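Long-range contacts in beta-galactosidase (PDB 4MAD), which probably hydrolyses terminal non-reducing beta-D-galactose residues from beta-D-galactosides, as a glycoside hydrolase of family 35: residues 371-382 and 486-497; 381-389 and 470-478. One frame throughout, in Å; residues are numbered along the deposited sequence.

Contact 1: residues 371-382 and 486-497; sequences LHRISTPQKSEA and FDWTVYPLPLKD
An antiparallel pairing at the edge of a six-stranded sheet joins the short strand 378-380 to strand 488-493. Two hydrogen-bonded pairs, Gln378 with Val490 and Ser380 with Trp488, flank the non-hydrogen-bonded pair of Lys379 and Thr489. Beyond Ser380 the ladder gains one more bond, from Asp487 N to Glu381 O (2.7 Å). That oxygen also lies in the ring planes of Phe486 and Trp488, at their edges, where C-H groups are the suitable neighbours. Before the strand the chain turns, and Ser375, small enough to come close, gives its hydroxyl to Pro492 O (2.8 Å) from above the carbonyl plane. With CG anti to its carbonyl carbon (chi1 -51°), Tyr491 sets its ring beside the weakly bonded helix 371-374: Leu371 CD1 sits over the centre of one face, 4.0 Å from the centroid, a CH-pi contact, and Pro377 CB comes within 3.5 Å of Tyr491 CE1. Branched Ile374 puts CD1 against Leu493 CD2 (3.7 Å). A water bridges Asp487 OD1 to Trp488 O and, weakly, to Lys379 NZ. Tyr491 OH bonds Glu399. Strand 488-493 pairs through its other edge with strand 395-403, and strand 378-380 is one of the two outermost strands of this sheet.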
loop_
_atom_site.group_PDB
_atom_site.type_symbol
_atom_site.label_atom_id
_atom_site.label_comp_id
_atom_site.label_asym_id
_atom_site.label_seq_id
_atom_site.Cartn_x
_atom_site.Cartn_y
_atom_site.Cartn_z
ATOM N N LEU A 371 5.996 27.487 2.652
ATOM C CA LEU A 371 5.147 27.035 1.583
ATOM C C LEU A 371 5.730 27.124 0.157
ATOM O O LEU A 371 5.683 26.189 -0.564
ATOM C CB LEU A 371 3.778 27.702 1.688
ATOM C CG LEU A 371 3.022 27.340 2.959
ATOM C CD1 LEU A 371 1.807 28.137 3.158
ATOM C CD2 LEU A 371 2.689 25.900 3.061
ATOM N N HIS A 372 6.320 28.223 -0.213
ATOM C CA HIS A 372 6.883 28.327 -1.529
ATOM C C HIS A 372 8.190 27.569 -1.726
ATOM O O HIS A 372 8.728 27.498 -2.789
ATOM C CB HIS A 372 7.098 29.750 -1.906
ATOM C CG HIS A 372 5.877 30.431 -2.403
ATOM N ND1 HIS A 372 4.748 30.592 -1.640
ATOM C CD2 HIS A 372 5.634 31.051 -3.570
ATOM C CE1 HIS A 372 3.852 31.265 -2.330
ATOM N NE2 HIS A 372 4.378 31.583 -3.487
ATOM N N ARG A 373 8.757 27.163 -0.626
ATOM C CA ARG A 373 9.944 26.329 -0.617
ATOM C C ARG A 373 9.657 24.894 -1.071
ATOM O O ARG A 373 10.490 24.193 -1.583
ATOM C CB ARG A 373 10.644 26.350 0.728
ATOM C CG ARG A 373 11.324 27.662 1.051
ATOM C CD ARG A 373 11.884 27.742 2.473
ATOM N NE ARG A 373 12.407 29.041 2.789
ATOM C CZ ARG A 373 12.782 29.453 3.969
ATOM N NH1 ARG A 373 12.681 28.686 4.999
ATOM N NH2 ARG A 373 13.244 30.655 4.117
ATOM N N ILE A 374 8.451 24.465 -0.790
ATOM C CA ILE A 374 8.069 23.124 -1.139
ATOM C C ILE A 374 6.723 23.003 -1.873
ATOM O O ILE A 374 6.172 21.968 -1.907
ATOM C CB ILE A 374 8.116 22.224 0.077
ATOM C CG1 ILE A 374 7.304 22.842 1.189
ATOM C CG2 ILE A 374 9.522 22.089 0.524
ATOM C CD1 ILE A 374 7.027 21.958 2.291
ATOM N N SER A 375 6.218 24.083 -2.430
ATOM C CA SER A 375 4.999 24.032 -3.164
ATOM C C SER A 375 4.901 25.194 -4.127
ATOM O O SER A 375 5.712 26.066 -4.118
ATOM C CB SER A 375 3.775 24.047 -2.216
ATOM O OG SER A 375 2.567 23.776 -2.860
ATOM N N THR A 376 3.883 25.156 -4.959
ATOM C CA THR A 376 3.556 26.214 -5.883
ATOM C C THR A 376 2.064 26.476 -5.714
ATOM O O THR A 376 1.312 25.597 -5.798
ATOM C CB THR A 376 3.878 25.795 -7.287
ATOM O OG1 THR A 376 5.220 25.367 -7.330
ATOM C CG2 THR A 376 3.713 26.927 -8.221
ATOM N N PRO A 377 1.680 27.686 -5.397
ATOM C CA PRO A 377 0.277 27.940 -5.114
ATOM C C PRO A 377 -0.610 27.816 -6.345
ATOM O O PRO A 377 -0.188 28.139 -7.397
ATOM C CB PRO A 377 0.283 29.373 -4.615
ATOM C CG PRO A 377 1.337 29.978 -5.313
ATOM C CD PRO A 377 2.414 28.951 -5.406
ATOM N N GLN A 378 -1.827 27.350 -6.158
ATOM C CA GLN A 378 -2.805 27.334 -7.211
ATOM C C GLN A 378 -4.046 27.996 -6.668
ATOM O O GLN A 378 -4.239 28.041 -5.505
ATOM C CB GLN A 378 -3.133 25.906 -7.666
ATOM C CG GLN A 378 -2.037 25.178 -8.490
ATOM C CD GLN A 378 -2.370 23.721 -8.840
ATOM O OE1 GLN A 378 -1.649 22.844 -8.496
ATOM N NE2 GLN A 378 -3.431 23.501 -9.516
ATOM N N LYS A 379 -4.868 28.537 -7.549
ATOM C CA LYS A 379 -6.025 29.281 -7.136
ATOM C C LYS A 379 -7.305 28.684 -7.697
ATOM O O LYS A 379 -7.330 28.262 -8.770
ATOM C CB LYS A 379 -5.872 30.731 -7.574
ATOM C CG LYS A 379 -4.846 31.448 -6.772
ATOM C CD LYS A 379 -4.603 32.815 -7.215
ATOM C CE LYS A 379 -5.838 33.688 -7.164
ATOM N NZ LYS A 379 -5.997 34.470 -5.977
ATOM N N SER A 380 -8.367 28.701 -6.908
ATOM C CA SER A 380 -9.654 28.299 -7.386
ATOM C C SER A 380 -10.751 28.983 -6.609
ATOM O O SER A 380 -10.547 29.367 -5.523
ATOM C CB SER A 380 -9.768 26.779 -7.270
ATOM O OG SER A 380 -9.666 26.359 -5.950
ATOM N N GLU A 381 -11.899 29.119 -7.227
ATOM C CA GLU A 381 -13.012 29.796 -6.617
ATOM C C GLU A 381 -13.545 29.040 -5.422
ATOM O O GLU A 381 -13.824 29.602 -4.428
ATOM C CB GLU A 381 -14.102 30.145 -7.651
ATOM C CG GLU A 381 -14.682 28.962 -8.345
ATOM C CD GLU A 381 -14.040 28.650 -9.675
ATOM O OE1 GLU A 381 -12.933 29.097 -9.915
ATOM O OE2 GLU A 381 -14.645 27.940 -10.450
ATOM N N ALA A 382 -13.615 27.730 -5.566
ATOM C CA ALA A 382 -14.086 26.818 -4.541
ATOM C C ALA A 382 -13.000 25.815 -4.185
ATOM O O ALA A 382 -12.210 25.488 -4.986
ATOM C CB ALA A 382 -15.239 26.069 -5.035
ATOM N N PHE A 486 -15.397 31.219 -0.388
ATOM C CA PHE A 486 -14.867 31.183 -1.707
ATOM C C PHE A 486 -13.510 31.920 -1.889
ATOM O O PHE A 486 -13.041 32.563 -1.011
ATOM C CB PHE A 486 -15.959 31.627 -2.681
ATOM C CG PHE A 486 -17.166 30.712 -2.686
ATOM C CD1 PHE A 486 -17.093 29.468 -3.236
ATOM C CD2 PHE A 486 -18.331 31.081 -2.099
ATOM C CE1 PHE A 486 -18.161 28.638 -3.248
ATOM C CE2 PHE A 486 -19.405 30.302 -2.118
ATOM C CZ PHE A 486 -19.331 29.049 -2.632
ATOM N N ASP A 487 -12.868 31.744 -3.019
ATOM C CA ASP A 487 -11.612 32.400 -3.304
ATOM C C ASP A 487 -10.449 31.800 -2.524
ATOM O O ASP A 487 -10.016 32.351 -1.570
ATOM C CB ASP A 487 -11.692 33.916 -3.106
ATOM C CG ASP A 487 -10.548 34.642 -3.751
ATOM O OD1 ASP A 487 -9.657 34.000 -4.248
ATOM O OD2 ASP A 487 -10.560 35.860 -3.782
ATOM N N TRP A 488 -10.046 30.611 -2.940
ATOM C CA TRP A 488 -8.932 29.919 -2.352
ATOM C C TRP A 488 -7.571 29.896 -3.018
ATOM O O TRP A 488 -7.492 29.936 -4.187
ATOM C CB TRP A 488 -9.493 28.487 -2.284
ATOM C CG TRP A 488 -10.611 28.357 -1.366
ATOM C CD1 TRP A 488 -11.893 28.560 -1.659
ATOM C CD2 TRP A 488 -10.564 28.040 0.019
ATOM N NE1 TRP A 488 -12.667 28.382 -0.582
ATOM C CE2 TRP A 488 -11.874 28.081 0.483
ATOM C CE3 TRP A 488 -9.548 27.713 0.908
ATOM C CZ2 TRP A 488 -12.194 27.792 1.786
ATOM C CZ3 TRP A 488 -9.873 27.441 2.184
ATOM C CH2 TRP A 488 -11.171 27.494 2.619
ATOM N N THR A 489 -6.540 29.812 -2.192
ATOM C CA THR A 489 -5.188 29.572 -2.593
ATOM C C THR A 489 -4.797 28.261 -1.923
ATOM O O THR A 489 -5.062 28.090 -0.795
ATOM C CB THR A 489 -4.216 30.683 -2.141
ATOM O OG1 THR A 489 -4.637 31.960 -2.623
ATOM C CG2 THR A 489 -2.856 30.389 -2.679
ATOM N N VAL A 490 -4.192 27.342 -2.661
ATOM C CA VAL A 490 -3.870 26.035 -2.122
ATOM C C VAL A 490 -2.453 25.681 -2.481
ATOM O O VAL A 490 -1.986 26.075 -3.488
ATOM C CB VAL A 490 -4.789 24.964 -2.641
ATOM C CG1 VAL A 490 -6.208 25.329 -2.422
ATOM C CG2 VAL A 490 -4.464 24.653 -4.026
ATOM N N TYR A 491 -1.830 24.958 -1.574
ATOM C CA TYR A 491 -0.488 24.527 -1.710
ATOM C C TYR A 491 -0.413 23.007 -1.567
ATOM O O TYR A 491 -0.503 22.485 -0.526
ATOM C CB TYR A 491 0.372 25.215 -0.636
ATOM C CG TYR A 491 0.228 26.743 -0.555
ATOM C CD1 TYR A 491 1.068 27.572 -1.213
ATOM C CD2 TYR A 491 -0.753 27.323 0.180
ATOM C CE1 TYR A 491 0.904 28.960 -1.147
ATOM C CE2 TYR A 491 -0.920 28.682 0.257
ATOM C CZ TYR A 491 -0.093 29.504 -0.407
ATOM O OH TYR A 491 -0.244 30.866 -0.340
ATOM N N PRO A 492 -0.264 22.349 -2.672
ATOM C CA PRO A 492 -0.143 20.912 -2.650
ATOM C C PRO A 492 1.242 20.539 -2.079
ATOM O O PRO A 492 2.205 21.062 -2.491
ATOM C CB PRO A 492 -0.266 20.548 -4.106
ATOM C CG PRO A 492 -0.965 21.683 -4.722
ATOM C CD PRO A 492 -0.447 22.843 -4.029
ATOM N N LEU A 493 1.282 19.583 -1.163
ATOM C CA LEU A 493 2.475 19.190 -0.469
ATOM C C LEU A 493 2.685 17.662 -0.532
ATOM O O LEU A 493 2.433 16.973 0.371
ATOM C CB LEU A 493 2.453 19.684 0.982
ATOM C CG LEU A 493 2.405 21.190 1.247
ATOM C CD1 LEU A 493 1.907 21.610 2.592
ATOM C CD2 LEU A 493 3.611 21.823 0.889
ATOM N N PRO A 494 3.109 17.214 -1.687
ATOM C CA PRO A 494 3.440 15.814 -1.950
ATOM C C PRO A 494 4.773 15.381 -1.294
ATOM O O PRO A 494 5.062 14.237 -1.219
ATOM C CB PRO A 494 3.583 15.769 -3.456
ATOM C CG PRO A 494 3.840 17.127 -3.854
ATOM C CD PRO A 494 3.213 18.043 -2.882
ATOM N N LEU A 495 5.555 16.360 -0.900
ATOM C CA LEU A 495 6.800 16.159 -0.183
ATOM C C LEU A 495 7.784 15.312 -0.989
ATOM O O LEU A 495 8.520 14.586 -0.432
ATOM C CB LEU A 495 6.553 15.535 1.164
ATOM C CG LEU A 495 5.649 16.254 2.160
ATOM C CD1 LEU A 495 5.733 15.583 3.478
ATOM C CD2 LEU A 495 6.005 17.699 2.247
ATOM N N LYS A 496 7.741 15.398 -2.291
ATOM C CA LYS A 496 8.697 14.739 -3.171
ATOM C C LYS A 496 10.134 15.289 -3.178
ATOM O O LYS A 496 11.049 14.584 -3.487
ATOM C CB LYS A 496 8.148 14.633 -4.596
ATOM C CG LYS A 496 6.825 13.937 -4.714
ATOM C CD LYS A 496 6.332 13.772 -6.106
ATOM C CE LYS A 496 5.852 15.019 -6.708
ATOM N NZ LYS A 496 4.967 14.744 -7.875
ATOM N N ASP A 497 10.263 16.597 -2.997
ATOM C CA ASP A 497 11.534 17.262 -3.097
ATOM C C ASP A 497 11.609 18.323 -2.052
ATOM O O ASP A 497 11.027 19.348 -2.186
ATOM C CB ASP A 497 11.706 17.885 -4.460
ATOM C CG ASP A 497 12.841 18.861 -4.509
ATOM O OD1 ASP A 497 13.712 18.750 -3.683
ATOM O OD2 ASP A 497 12.846 19.715 -5.376
HETATM O O HOH W 1 12.039 21.815 -1.889
HETATM O O HOH W 2 6.021 19.182 -1.336
HETATM O O HOH W 3 -8.340 32.258 -5.621
#

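Contact 2: residues 381-389 and 470-478; sequences EAPLPMEKY and DYKGITEGV
A turn at chi2 (89°), with CG anti to the carbonyl carbon, folds the Glu387 side chain back so that its carboxylate meets the backbone of Tyr471 and Lys472. OE2 accepts the N-H of Lys472 (2.9 Å) on its syn lone pair, the side of the other oxygen, in a bond bent to 144°. OE1 lies at the edge of the Tyr471 ring, in its plane and 3.5 Å from Tyr471 CD1, with carboxylate and ring turned 79° apart. Lys472 is gripped again, from the start of the 3-10 segment 386-389: Met386 N donates to Lys472 O (2.7 Å). Pro385, whose N faces Ile474 O without a hydrogen to share, lays its ring alongside Tyr471 and brings CB to 3.2 Å from Lys472 O. Gly473 suits its place because a CB would press on Met386 N and on the preceding carbonyl. Farther along, the compact ring of Pro383 packs CG on Gly477 CA (3.8 Å) and CB on Ile474 CG2. Arg461 forms a salt bridge with Glu387, while Lys472 NZ is shared by Asp470 and Asp418. The buried carboxylate therefore combines a backbone N-H with a positive partner, which would be expected to stabilise its ionised form, and Lys472 is bonded through both its N-H and its C=O.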
loop_
_atom_site.group_PDB
_atom_site.type_symbol
_atom_site.label_atom_id
_atom_site.label_comp_id
_atom_site.label_asym_id
_atom_site.label_seq_id
_atom_site.Cartn_x
_atom_site.Cartn_y
_atom_site.Cartn_z
ATOM N N GLU A 381 -11.899 29.119 -7.227
ATOM C CA GLU A 381 -13.012 29.796 -6.617
ATOM C C GLU A 381 -13.545 29.040 -5.422
ATOM O O GLU A 381 -13.824 29.602 -4.428
ATOM C CB GLU A 381 -14.102 30.145 -7.651
ATOM C CG GLU A 381 -14.682 28.962 -8.345
ATOM C CD GLU A 381 -14.040 28.650 -9.675
ATOM O OE1 GLU A 381 -12.933 29.097 -9.915
ATOM O OE2 GLU A 381 -14.645 27.940 -10.450
ATOM N N ALA A 382 -13.615 27.730 -5.566
ATOM C CA ALA A 382 -14.086 26.818 -4.541
ATOM C C ALA A 382 -13.000 25.815 -4.185
ATOM O O ALA A 382 -12.210 25.488 -4.986
ATOM C CB ALA A 382 -15.239 26.069 -5.035
ATOM N N PRO A 383 -12.993 25.345 -2.970
ATOM C CA PRO A 383 -12.019 24.332 -2.605
ATOM C C PRO A 383 -12.282 23.063 -3.391
ATOM O O PRO A 383 -13.387 22.596 -3.396
ATOM C CB PRO A 383 -12.292 24.105 -1.114
ATOM C CG PRO A 383 -13.506 24.713 -0.824
ATOM C CD PRO A 383 -14.024 25.501 -1.950
ATOM N N LEU A 384 -11.266 22.541 -4.052
ATOM C CA LEU A 384 -11.379 21.295 -4.780
ATOM C C LEU A 384 -10.564 20.179 -4.081
ATOM O O LEU A 384 -9.703 20.458 -3.355
ATOM C CB LEU A 384 -10.869 21.461 -6.195
ATOM C CG LEU A 384 -11.458 22.579 -7.042
ATOM C CD1 LEU A 384 -10.775 22.714 -8.346
ATOM C CD2 LEU A 384 -12.903 22.381 -7.212
ATOM N N PRO A 385 -10.876 18.932 -4.312
ATOM C CA PRO A 385 -10.072 17.878 -3.704
ATOM C C PRO A 385 -8.699 17.819 -4.387
ATOM O O PRO A 385 -8.556 18.287 -5.454
ATOM C CB PRO A 385 -10.867 16.626 -3.989
ATOM C CG PRO A 385 -11.686 16.974 -5.134
ATOM C CD PRO A 385 -11.956 18.383 -5.120
ATOM N N MET A 386 -7.708 17.235 -3.743
ATOM C CA MET A 386 -6.327 17.409 -4.166
ATOM C C MET A 386 -6.039 16.881 -5.563
ATOM O O MET A 386 -5.169 17.303 -6.204
ATOM C CB MET A 386 -5.348 16.803 -3.140
ATOM C CG MET A 386 -5.420 15.368 -3.067
ATOM S SD MET A 386 -4.043 14.739 -2.077
ATOM C CE MET A 386 -4.214 15.611 -0.580
ATOM N N GLU A 387 -6.802 15.902 -5.992
ATOM C CA GLU A 387 -6.604 15.322 -7.297
ATOM C C GLU A 387 -6.804 16.375 -8.411
ATOM O O GLU A 387 -6.225 16.289 -9.465
ATOM C CB GLU A 387 -7.536 14.157 -7.497
ATOM C CG GLU A 387 -7.355 13.054 -6.526
ATOM C CD GLU A 387 -8.172 13.182 -5.271
ATOM O OE1 GLU A 387 -8.926 14.115 -5.224
ATOM O OE2 GLU A 387 -8.057 12.351 -4.368
ATOM N N LYS A 388 -7.684 17.302 -8.142
ATOM C CA LYS A 388 -8.011 18.366 -9.101
ATOM C C LYS A 388 -6.890 19.374 -9.270
ATOM O O LYS A 388 -6.926 20.178 -10.168
ATOM C CB LYS A 388 -9.307 19.092 -8.754
ATOM C CG LYS A 388 -10.496 18.248 -8.834
ATOM C CD LYS A 388 -11.024 18.112 -10.166
ATOM C CE LYS A 388 -11.564 19.399 -10.708
ATOM N NZ LYS A 388 -11.994 19.289 -12.139
ATOM N N TYR A 389 -5.979 19.374 -8.315
ATOM C CA TYR A 389 -4.845 20.242 -8.338
ATOM C C TYR A 389 -3.620 19.459 -8.844
ATOM O O TYR A 389 -2.577 19.947 -8.813
ATOM C CB TYR A 389 -4.591 20.872 -6.986
ATOM C CG TYR A 389 -5.728 21.704 -6.437
ATOM C CD1 TYR A 389 -6.132 22.854 -7.069
ATOM C CD2 TYR A 389 -6.368 21.361 -5.303
ATOM C CE1 TYR A 389 -7.137 23.598 -6.587
ATOM C CE2 TYR A 389 -7.368 22.115 -4.812
ATOM C CZ TYR A 389 -7.756 23.258 -5.474
ATOM O OH TYR A 389 -8.775 24.042 -5.035
ATOM N N ASP A 470 -12.713 7.723 -3.624
ATOM C CA ASP A 470 -12.258 8.313 -2.394
ATOM C C ASP A 470 -11.403 9.537 -2.693
ATOM O O ASP A 470 -10.239 9.436 -2.789
ATOM C CB ASP A 470 -11.471 7.281 -1.582
ATOM C CG ASP A 470 -11.157 7.748 -0.191
ATOM O OD1 ASP A 470 -11.796 8.632 0.304
ATOM O OD2 ASP A 470 -10.339 7.148 0.427
ATOM N N TYR A 471 -12.062 10.666 -2.913
ATOM C CA TYR A 471 -11.393 11.924 -3.133
ATOM C C TYR A 471 -10.739 12.387 -1.848
ATOM O O TYR A 471 -11.283 12.238 -0.833
ATOM C CB TYR A 471 -12.360 13.013 -3.584
ATOM C CG TYR A 471 -12.918 12.822 -4.965
ATOM C CD1 TYR A 471 -12.227 13.235 -6.062
ATOM C CD2 TYR A 471 -14.120 12.217 -5.157
ATOM C CE1 TYR A 471 -12.708 13.088 -7.280
ATOM C CE2 TYR A 471 -14.610 12.049 -6.391
ATOM C CZ TYR A 471 -13.896 12.482 -7.442
ATOM O OH TYR A 471 -14.385 12.294 -8.669
ATOM N N LYS A 472 -9.598 13.012 -1.958
ATOM C CA LYS A 472 -8.872 13.467 -0.813
ATOM C C LYS A 472 -8.696 15.017 -0.780
ATOM O O LYS A 472 -8.754 15.679 -1.795
ATOM C CB LYS A 472 -7.565 12.699 -0.726
ATOM C CG LYS A 472 -7.755 11.231 -0.703
ATOM C CD LYS A 472 -8.456 10.831 0.495
ATOM C CE LYS A 472 -7.997 9.478 1.003
ATOM N NZ LYS A 472 -8.823 8.915 1.998
ATOM N N GLY A 473 -8.526 15.560 0.411
ATOM C CA GLY A 473 -8.575 16.984 0.641
ATOM C C GLY A 473 -9.918 17.358 1.202
ATOM O O GLY A 473 -10.388 16.749 2.101
ATOM N N ILE A 474 -10.481 18.408 0.642
ATOM C CA ILE A 474 -11.799 18.875 0.989
ATOM C C ILE A 474 -12.645 18.586 -0.227
ATOM O O ILE A 474 -12.376 19.061 -1.271
ATOM C CB ILE A 474 -11.751 20.365 1.302
ATOM C CG1 ILE A 474 -10.942 20.571 2.551
ATOM C CG2 ILE A 474 -13.087 20.910 1.462
ATOM C CD1 ILE A 474 -10.532 21.856 2.798
ATOM N N THR A 475 -13.605 17.707 -0.066
ATOM C CA THR A 475 -14.441 17.289 -1.161
ATOM C C THR A 475 -15.383 18.316 -1.785
ATOM O O THR A 475 -15.476 18.375 -2.962
ATOM C CB THR A 475 -15.219 16.029 -0.810
ATOM O OG1 THR A 475 -16.055 16.285 0.293
ATOM C CG2 THR A 475 -14.264 14.953 -0.471
ATOM N N GLU A 476 -16.094 19.088 -0.974
ATOM C CA GLU A 476 -17.069 20.035 -1.495
ATOM C C GLU A 476 -16.871 21.511 -1.136
ATOM O O GLU A 476 -17.011 22.378 -1.951
ATOM C CB GLU A 476 -18.441 19.614 -1.003
ATOM C CG GLU A 476 -18.926 18.313 -1.550
ATOM C CD GLU A 476 -20.195 17.785 -0.886
ATOM O OE1 GLU A 476 -21.147 18.528 -0.704
ATOM O OE2 GLU A 476 -20.189 16.624 -0.533
ATOM N N GLY A 477 -16.674 21.758 0.135
ATOM C CA GLY A 477 -16.634 23.118 0.622
ATOM C C GLY A 477 -16.219 23.264 2.066
ATOM O O GLY A 477 -16.117 22.295 2.777
ATOM N N VAL A 478 -16.003 24.507 2.468
ATOM C CA VAL A 478 -15.833 24.882 3.857
ATOM C C VAL A 478 -16.818 25.986 4.202
ATOM O O VAL A 478 -16.963 26.884 3.470
ATOM C CB VAL A 478 -14.436 25.376 4.117
ATOM C CG1 VAL A 478 -14.246 25.697 5.527
ATOM C CG2 VAL A 478 -13.418 24.389 3.642
#

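In the fold
Contact 2 is nested along the chain inside the loop closed by contact 1, and the two share Glu381 and Ala382, where the chain leaves the edge strand for the proline-rich loop. Their centres lie 12 Å apart. Tyr389 ties them: its OH is 2.6 Å from Ser380 OG, a probable hydrogen bond, and its CE1 is 3.8 Å from Val490 CG2. Pro383 CD, 3.5 Å from Trp488 NE1, adds a second join. Both contacts lie away from the predicted catalytic residues Glu171 and Glu247. Of the two, contact 1 holds a ligand pocket; the 2-(2-methoxyethoxy)ethanol bound there comes about 4 Å from the side chain of Thr376 and is probably from the crystallisation liquor.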